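Local coordinates for NTF2 fold protein loop-helix-loop design NT-9 (Synthetic construct, PDB 6W90) that adopts a computationally designed NTF2 fold, built by sampling loop-helix-loop geometries, and holds a phospholipid in its pocket, at residues A[2-6]-A[7-11]; A[15-18]-A[19-23]; A[88-92]-A[93-97]. All blocks are in the same frame, centred on the assembly; numbering follows the deposited sequence. Where two conformers were deposited one is given.

Three short local contacts lie along this designed chain, a worked case of how a few residues can set the ends and turns of a fold. Interaction 1 (2-6 with 7-11) starts helix 6-22, fastening the N-terminal loop to its first turn. Interaction 2 (15-18 with 19-23) lies farther along the same helix, at its C-terminal end, where the chain passes into helix 24-35. Interaction 3 (88-92 with 93-97) closes the tight turn of the hairpin between strands 82-91 and 94-105. The three follow in series and neither nest nor cross. Their centres lie about 18 to 25 Å apart, yet each contributes residues to the pocket of one bound lipid.

Interaction 1 of 3, residues A[2-6]-A[7-11]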
# COMPACT_ATOMS: atom_id res chain seq x y z
N SER A 2 15.07 2.02 16.16
CA SER A 2 15.87 1.79 14.92
C SER A 2 15.00 1.98 13.69
O SER A 2 14.14 1.16 13.37
CB SER A 2 16.48 0.38 14.93
OG SER A 2 17.22 0.15 13.75
N HIS A 3 15.22 3.09 12.99
CA HIS A 3 14.47 3.42 11.79
C HIS A 3 15.24 2.93 10.57
O HIS A 3 16.44 2.65 10.63
CB HIS A 3 14.23 4.92 11.69
CG HIS A 3 13.59 5.49 12.92
ND1 HIS A 3 12.64 4.80 13.64
CD2 HIS A 3 13.78 6.66 13.56
CE1 HIS A 3 12.27 5.53 14.68
NE2 HIS A 3 12.94 6.67 14.65
N MET A 4 14.55 2.84 9.45
CA MET A 4 15.16 2.21 8.29
C MET A 4 15.63 3.25 7.28
O MET A 4 15.14 4.38 7.24
CB MET A 4 14.19 1.24 7.63
CG MET A 4 13.65 0.18 8.58
SD MET A 4 12.36 -0.87 7.88
CE MET A 4 13.30 -1.76 6.65
N SER A 5 16.63 2.85 6.50
CA SER A 5 17.16 3.68 5.44
C SER A 5 16.27 3.58 4.22
O SER A 5 15.44 2.68 4.12
CB SER A 5 18.57 3.22 5.06
OG SER A 5 18.47 1.87 4.57
N ARG A 6 16.47 4.50 3.27
CA ARG A 6 15.74 4.42 2.01
C ARG A 6 15.93 3.06 1.35
O ARG A 6 14.99 2.48 0.82
CB ARG A 6 16.25 5.52 1.06
CG ARG A 6 15.89 6.93 1.51
CD ARG A 6 16.29 8.00 0.48
NE ARG A 6 17.71 7.98 0.18
CZ ARG A 6 18.62 8.69 0.85
NH1 ARG A 6 18.25 9.46 1.86
NH2 ARG A 6 19.91 8.62 0.52
N GLU A 7 17.15 2.54 1.39
CA GLU A 7 17.44 1.28 0.71
C GLU A 7 16.74 0.11 1.40
O GLU A 7 16.22 -0.79 0.72
CB GLU A 7 18.96 1.11 0.65
CG GLU A 7 19.74 2.27 -0.08
CD GLU A 7 19.75 3.70 0.58
OE1 GLU A 7 19.72 3.85 1.82
OE2 GLU A 7 19.82 4.70 -0.18
N GLU A 8 16.73 0.10 2.73
CA GLU A 8 16.02 -0.94 3.47
C GLU A 8 14.53 -0.88 3.20
O GLU A 8 13.90 -1.92 2.99
CB GLU A 8 16.33 -0.80 4.97
CG GLU A 8 17.81 -1.11 5.32
CD GLU A 8 18.23 -0.73 6.74
OE1 GLU A 8 17.60 0.18 7.34
OE2 GLU A 8 19.20 -1.33 7.25
N ILE A 9 13.94 0.32 3.19
CA ILE A 9 12.52 0.44 2.85
C ILE A 9 12.26 -0.08 1.44
O ILE A 9 11.27 -0.79 1.19
CB ILE A 9 12.04 1.90 2.98
CG1 ILE A 9 12.02 2.36 4.45
CG2 ILE A 9 10.65 2.08 2.31
CD1 ILE A 9 11.00 1.58 5.33
N ARG A 10 13.08 0.33 0.48
CA ARG A 10 12.88 -0.13 -0.89
C ARG A 10 12.86 -1.65 -0.95
O ARG A 10 12.00 -2.24 -1.62
CB ARG A 10 13.96 0.44 -1.78
CG ARG A 10 13.72 0.17 -3.21
CD ARG A 10 14.78 0.86 -4.07
NE ARG A 10 14.63 2.31 -4.11
CZ ARG A 10 13.97 2.98 -5.06
NH1 ARG A 10 13.38 2.31 -6.04
NH2 ARG A 10 13.90 4.30 -5.02
N LYS A 11 13.78 -2.30 -0.23
CA LYS A 11 13.80 -3.77 -0.21
C LYS A 11 12.50 -4.36 0.34
O LYS A 11 12.01 -5.38 -0.18
CB LYS A 11 15.00 -4.29 0.61
CG LYS A 11 16.32 -4.26 -0.14
CD LYS A 11 17.51 -4.77 0.72
CE LYS A 11 17.34 -6.23 1.22
NZ LYS A 11 18.46 -6.72 2.13
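The carboxylate of Glu-8 is met at OE1 by the backbone N of Ser-5, on its anti side and 31° out of the carboxylate plane, in a hydrogen bond of 3.0 Å. Two flat groups meet one residue along: the side chains of Arg-6 and Glu-7 run side by side, pointing the same way, but guanidinium and carboxylate planes stand 80° apart and the salt bridge from Arg-6 NE to Glu-7 OE2 is long, at 3.9 Å. In return for its N-H, Ser-5 offers OG to the backbone N of Glu-8 (3.1 Å). With chi1 at 62°, the hydroxyl sits between backbone N and carbonyl carbon, turned toward that amide. Glu-8 reaches back with a chain extended beyond CG, and the methyl CE of Met-4 rests 3.6 Å from its CB. Ile-9 lies against Val-76 and Val-83 of the sheet and lines the lipid pocket; it has two conformers, so the touch of its CD1 on Met-4 SD is tentative. Ordinary helical bonding then takes over, Ile-9 N to Ser-5 O at 2.9 Å. The reciprocal pairing of Ser-5 and Glu-8 is a capping box, with Ser-5 the N-cap of helix 6-22.

Interaction 2 of 3, residues A[15-18]-A[19-23]; sequences EYIR and LLYTD
The last turns of helix 6-22 carry this contact, in which Glu-15 and Leu-19 meet one turn apart and Arg-18 meets Thr-22. Arg-18 grips the Glu-15 carboxylate side-on: NE gives a nearly straight bond of 3.0 Å to OE1, lying in the guanidinium plane, and NH2 binds OE2 at 3.1 Å on its syn lone pair. The carboxylate thus sits at the guanidinium edge and is held at both oxygens. A bend at chi2 (54°) carries the Glu-15 carboxylate onward along the helix and brings OE2 to 3.8 Å from Leu-19 CD2. With only an alanine here in place of Glu-15, the Arg-18 guanidinium would probably lose its carboxylate mate and be set free to turn, and the leucine methyl would lose cover. Through the whole segment the i to i+4 bonds of an alpha helix run, among them Leu-19 N to Glu-15 O. At the C-terminal end the Arg-18 carbonyl oxygen accepts two firm bonds from a single residue, with a weak third from Tyr-21 N: Thr-22 N comes nearly in line with the carbonyl at 2.9 Å, and Thr-22 OG1 at 3.0 Å, above the carbonyl plane. The threonine hydroxyl is turned inward on its own helix by chi1 of 67°. On another side of the helix, Ile-17 CG2 lies in plane at the edge of the Tyr-21 ring, 4.0 Å from CE2, and the phenol OH is hydrogen-bonded to Ala-65 O. Ile-17 and Leu-20 touch the bound lipid, whereas OD1 of Asp-23, the N-cap of helix 24-35, is hydrogen-bonded to Gln-26 N.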
# COMPACT_ATOMS: atom_id res chain seq x y z
N GLU A 15 9.71 -6.59 -1.84
CA GLU A 15 9.32 -7.93 -1.47
C GLU A 15 7.81 -8.07 -1.39
O GLU A 15 7.25 -9.09 -1.78
CB GLU A 15 9.97 -8.32 -0.15
CG GLU A 15 9.62 -9.79 0.30
CD GLU A 15 9.91 -10.93 -0.74
OE1 GLU A 15 10.62 -10.74 -1.77
OE2 GLU A 15 9.42 -12.08 -0.50
N TYR A 16 7.12 -7.06 -0.86
CA TYR A 16 5.67 -7.16 -0.79
C TYR A 16 5.06 -7.09 -2.18
O TYR A 16 4.08 -7.79 -2.47
CB TYR A 16 5.11 -6.08 0.15
CG TYR A 16 5.17 -6.55 1.57
CD1 TYR A 16 4.15 -7.31 2.13
CD2 TYR A 16 6.27 -6.29 2.36
CE1 TYR A 16 4.23 -7.79 3.43
CE2 TYR A 16 6.35 -6.76 3.67
CZ TYR A 16 5.33 -7.51 4.18
OH TYR A 16 5.44 -8.00 5.47
N ILE A 17 5.61 -6.26 -3.05
CA ILE A 17 5.13 -6.27 -4.43
C ILE A 17 5.34 -7.65 -5.05
O ILE A 17 4.46 -8.17 -5.74
CB ILE A 17 5.81 -5.18 -5.27
CG1 ILE A 17 5.42 -3.82 -4.74
CG2 ILE A 17 5.44 -5.43 -6.74
CD1 ILE A 17 6.29 -2.76 -5.34
N ARG A 18 6.50 -8.25 -4.80
CA ARG A 18 6.77 -9.56 -5.38
C ARG A 18 5.77 -10.59 -4.88
O ARG A 18 5.28 -11.41 -5.65
CB ARG A 18 8.18 -10.01 -5.05
CG ARG A 18 8.52 -11.33 -5.75
CD ARG A 18 10.01 -11.74 -5.47
NE ARG A 18 10.04 -12.39 -4.17
CZ ARG A 18 9.76 -13.68 -3.99
NH1 ARG A 18 9.51 -14.47 -5.03
NH2 ARG A 18 9.74 -14.18 -2.76
N LEU A 19 5.46 -10.56 -3.59
CA LEU A 19 4.51 -11.51 -3.05
C LEU A 19 3.14 -11.34 -3.68
O LEU A 19 2.41 -12.31 -3.91
CB LEU A 19 4.38 -11.33 -1.54
CG LEU A 19 5.60 -11.83 -0.80
CD1 LEU A 19 5.40 -11.51 0.70
CD2 LEU A 19 5.89 -13.30 -0.97
N LEU A 20 2.75 -10.10 -3.89
CA LEU A 20 1.47 -9.82 -4.50
C LEU A 20 1.34 -10.53 -5.84
O LEU A 20 0.26 -11.06 -6.15
CB LEU A 20 1.32 -8.31 -4.63
CG LEU A 20 -0.02 -7.78 -5.13
CD1 LEU A 20 -1.09 -8.10 -4.17
CD2 LEU A 20 0.14 -6.28 -5.34
N TYR A 21 2.43 -10.62 -6.60
CA TYR A 21 2.38 -11.24 -7.92
C TYR A 21 2.63 -12.74 -7.87
O TYR A 21 2.12 -13.47 -8.73
CB TYR A 21 3.41 -10.55 -8.85
CG TYR A 21 2.83 -9.26 -9.32
CD1 TYR A 21 1.80 -9.26 -10.27
CD2 TYR A 21 3.27 -8.06 -8.84
CE1 TYR A 21 1.25 -8.10 -10.67
CE2 TYR A 21 2.69 -6.91 -9.22
CZ TYR A 21 1.69 -6.93 -10.16
OH TYR A 21 1.11 -5.76 -10.56
N THR A 22 3.36 -13.21 -6.88
CA THR A 22 3.78 -14.60 -6.91
C THR A 22 3.04 -15.50 -5.93
O THR A 22 2.90 -16.68 -6.20
CB THR A 22 5.27 -14.75 -6.59
OG1 THR A 22 5.48 -14.37 -5.22
CG2 THR A 22 6.10 -13.93 -7.51
N ASP A 23 2.63 -14.98 -4.78
CA ASP A 23 2.00 -15.80 -3.75
C ASP A 23 1.03 -14.89 -3.01
O ASP A 23 1.30 -14.45 -1.89
CB ASP A 23 3.05 -16.39 -2.81
CG ASP A 23 2.49 -17.41 -1.84
OD1 ASP A 23 1.25 -17.45 -1.64
OD2 ASP A 23 3.31 -18.18 -1.29

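Interaction 3 of 3, residues A[88-92]-A[93-97]; sequences ELESN and GKKWT. With 3PE (1,2-Distearoyl-sn-glycerophosphoethanolamine), chain B.
Lys-95 folds its aliphatic chain against Glu-88 on one face of the sheet, CD of the lysine 3.5 Å from CD of the glutamate. Its CG starts anti to the backbone N (chi1 -174°), then the chain bends at chi3 (-73°) and again at chi4, leaving NZ beyond salt-bridge range, 4.3 Å from Glu-88 OE2. The Glu-88 carboxylate has a firmer mate in Arg-74, through OE1. Glu-90 runs alongside Lys-95 on the same face, its extended chain pointing the same way, and a water joins its OE2 to Gly-93 N. The backbone beneath is a two-residue beta hairpin, closed by a type I' turn from Ser-91 to Lys-94, with Asn-92 and Gly-93 both at positive phi; a CB on Gly-93 would clash with Asn-92 O. Antiparallel pairing is tight, Trp-96 N bonding Leu-89 O at 2.8 Å. The opposite face carries Leu-89, Ser-91, Lys-94 and Trp-96. At chi1 -70°, the indole has its CE3 edge 3.5 Å from Leu-89 O and its CZ3 4.1 Å from Ser-91 CB. Along its other edge, CD1 lies 3.5 Å from O11 of the phospholipid, and NE1 bonds the hydroxyl of Tyr-120. Thr-97 N donates one bond to phosphate oxygen O12 at 2.9 Å, while Leu-89 CD1 meets the ester carbonyl oxygen O32.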
# COMPACT_ATOMS: atom_id res chain seq x y z
N GLU A 88 5.20 3.62 -9.45
CA GLU A 88 4.61 3.86 -10.76
C GLU A 88 4.11 2.54 -11.32
O GLU A 88 4.80 1.53 -11.26
CB GLU A 88 5.66 4.52 -11.62
CG GLU A 88 5.31 4.87 -12.99
CD GLU A 88 6.52 5.52 -13.59
OE1 GLU A 88 6.79 6.67 -13.18
OE2 GLU A 88 7.23 4.86 -14.40
N LEU A 89 2.88 2.57 -11.83
CA LEU A 89 2.20 1.41 -12.39
C LEU A 89 1.87 1.75 -13.82
O LEU A 89 1.39 2.85 -14.09
CB LEU A 89 0.94 1.10 -11.60
CG LEU A 89 1.02 1.17 -10.08
CD1 LEU A 89 -0.39 1.32 -9.48
CD2 LEU A 89 1.60 -0.07 -9.65
N GLU A 90 2.19 0.85 -14.74
CA GLU A 90 2.01 1.15 -16.14
C GLU A 90 1.27 0.04 -16.85
O GLU A 90 1.47 -1.14 -16.57
CB GLU A 90 3.32 1.30 -16.87
CG GLU A 90 4.29 2.29 -16.34
CD GLU A 90 5.48 2.40 -17.27
OE1 GLU A 90 6.62 2.22 -16.80
OE2 GLU A 90 5.24 2.63 -18.49
N SER A 91 0.47 0.44 -17.82
CA SER A 91 -0.17 -0.50 -18.73
C SER A 91 -0.37 0.21 -20.06
O SER A 91 -1.08 1.21 -20.11
CB SER A 91 -1.51 -0.97 -18.17
OG SER A 91 -2.17 -1.80 -19.10
N ASN A 92 0.25 -0.28 -21.12
CA ASN A 92 0.05 0.20 -22.48
C ASN A 92 -0.02 1.73 -22.59
O ASN A 92 -0.97 2.30 -23.11
CB ASN A 92 -1.21 -0.43 -23.07
CG ASN A 92 -1.34 -0.19 -24.52
OD1 ASN A 92 -0.35 -0.14 -25.27
ND2 ASN A 92 -2.57 -0.03 -24.96
N GLY A 93 1.04 2.37 -22.11
CA GLY A 93 1.16 3.81 -22.26
C GLY A 93 0.36 4.63 -21.26
O GLY A 93 0.36 5.86 -21.37
N LYS A 94 -0.38 3.98 -20.37
CA LYS A 94 -1.04 4.63 -19.25
C LYS A 94 -0.17 4.46 -18.00
O LYS A 94 0.37 3.37 -17.75
CB LYS A 94 -2.43 4.04 -18.98
CG LYS A 94 -3.46 4.24 -20.06
CD LYS A 94 -4.85 3.79 -19.63
CE LYS A 94 -5.82 3.90 -20.80
NZ LYS A 94 -7.24 3.78 -20.38
N LYS A 95 -0.04 5.52 -17.23
CA LYS A 95 0.82 5.52 -16.06
C LYS A 95 0.02 6.01 -14.88
O LYS A 95 -0.66 7.04 -14.97
CB LYS A 95 2.03 6.42 -16.30
CG LYS A 95 3.06 6.40 -15.25
CD LYS A 95 4.33 7.10 -15.76
CE LYS A 95 5.11 6.26 -16.80
NZ LYS A 95 5.86 7.04 -17.85
N TRP A 96 0.05 5.24 -13.80
CA TRP A 96 -0.58 5.62 -12.55
C TRP A 96 0.51 5.79 -11.51
O TRP A 96 1.49 5.04 -11.51
CB TRP A 96 -1.57 4.58 -12.04
CG TRP A 96 -2.76 4.48 -12.83
CD1 TRP A 96 -3.93 5.12 -12.62
CD2 TRP A 96 -2.92 3.70 -14.01
NE1 TRP A 96 -4.83 4.79 -13.60
CE2 TRP A 96 -4.23 3.93 -14.48
CE3 TRP A 96 -2.08 2.84 -14.73
CZ2 TRP A 96 -4.73 3.31 -15.61
CZ3 TRP A 96 -2.58 2.23 -15.84
CH2 TRP A 96 -3.89 2.45 -16.27
N THR A 97 0.33 6.75 -10.63
CA THR A 97 1.29 6.94 -9.55
C THR A 97 0.59 6.69 -8.23
O THR A 97 -0.39 7.37 -7.90
CB THR A 97 1.91 8.32 -9.60
OG1 THR A 97 2.33 8.59 -10.93
CG2 THR A 97 3.11 8.33 -8.67
P 3PE B . -3.17 8.39 -10.74
N 3PE B . -3.41 11.38 -7.55
O11 3PE B . -3.25 7.05 -9.78
O12 3PE B . -1.84 8.43 -11.45
O13 3PE B . -3.20 9.73 -9.76
O14 3PE B . -4.36 8.51 -11.69
C11 3PE B . -2.05 10.05 -9.01
C12 3PE B . -2.22 11.43 -8.38
C1 3PE B . -4.45 6.83 -9.09
C2 3PE B . -4.45 5.46 -8.40
C3 3PE B . -3.06 5.28 -7.79
O31 3PE B . -3.04 4.24 -6.86
O32 3PE B . -3.34 2.84 -8.58
C31 3PE B . -3.25 2.97 -7.41
C32 3PE B . -3.37 1.77 -6.48
C33 3PE B . -3.19 0.44 -7.20
C34 3PE B . -2.51 -0.49 -6.19
C35 3PE B . -2.64 -1.96 -6.57
C36 3PE B . -1.25 -2.51 -6.90
C37 3PE B . -0.43 -2.81 -5.64
C38 3PE B . 0.31 -1.58 -5.09
C39 3PE B . 1.64 -1.96 -4.43
C3A 3PE B . 1.45 -2.74 -3.13
C3B 3PE B . 2.73 -2.80 -2.29
C3C 3PE B . 2.66 -1.81 -1.13
C3D 3PE B . 3.77 -2.06 -0.11
C3E 3PE B . 3.77 -0.92 0.92
C3F 3PE B . 5.10 -0.87 1.67
C3G 3PE B . 5.13 0.32 2.64
C3H 3PE B . 6.54 0.84 2.94
C3I 3PE B . 7.31 -0.02 3.95
O21 3PE B . -5.45 5.45 -7.42
O22 3PE B . -6.62 3.76 -8.38
C21 3PE B . -6.56 4.59 -7.52
C22 3PE B . -7.70 4.75 -6.49
C23 3PE B . -7.81 3.57 -5.52
C24 3PE B . -6.71 3.55 -4.46
C25 3PE B . -6.74 2.28 -3.59
C26 3PE B . -5.36 2.12 -2.96
C27 3PE B . -5.18 0.79 -2.22
C28 3PE B . -3.75 0.64 -1.70
C29 3PE B . -3.45 1.34 -0.36
C2A 3PE B . -2.10 0.89 0.24
C2B 3PE B . -2.24 -0.15 1.34
C2C 3PE B . -0.91 -0.88 1.58
C2D 3PE B . -1.21 -2.31 2.05
C2E 3PE B . 0.04 -3.05 2.50
C2F 3PE B . 0.75 -3.69 1.32
O HOH W 1 3.54 1.60 -20.97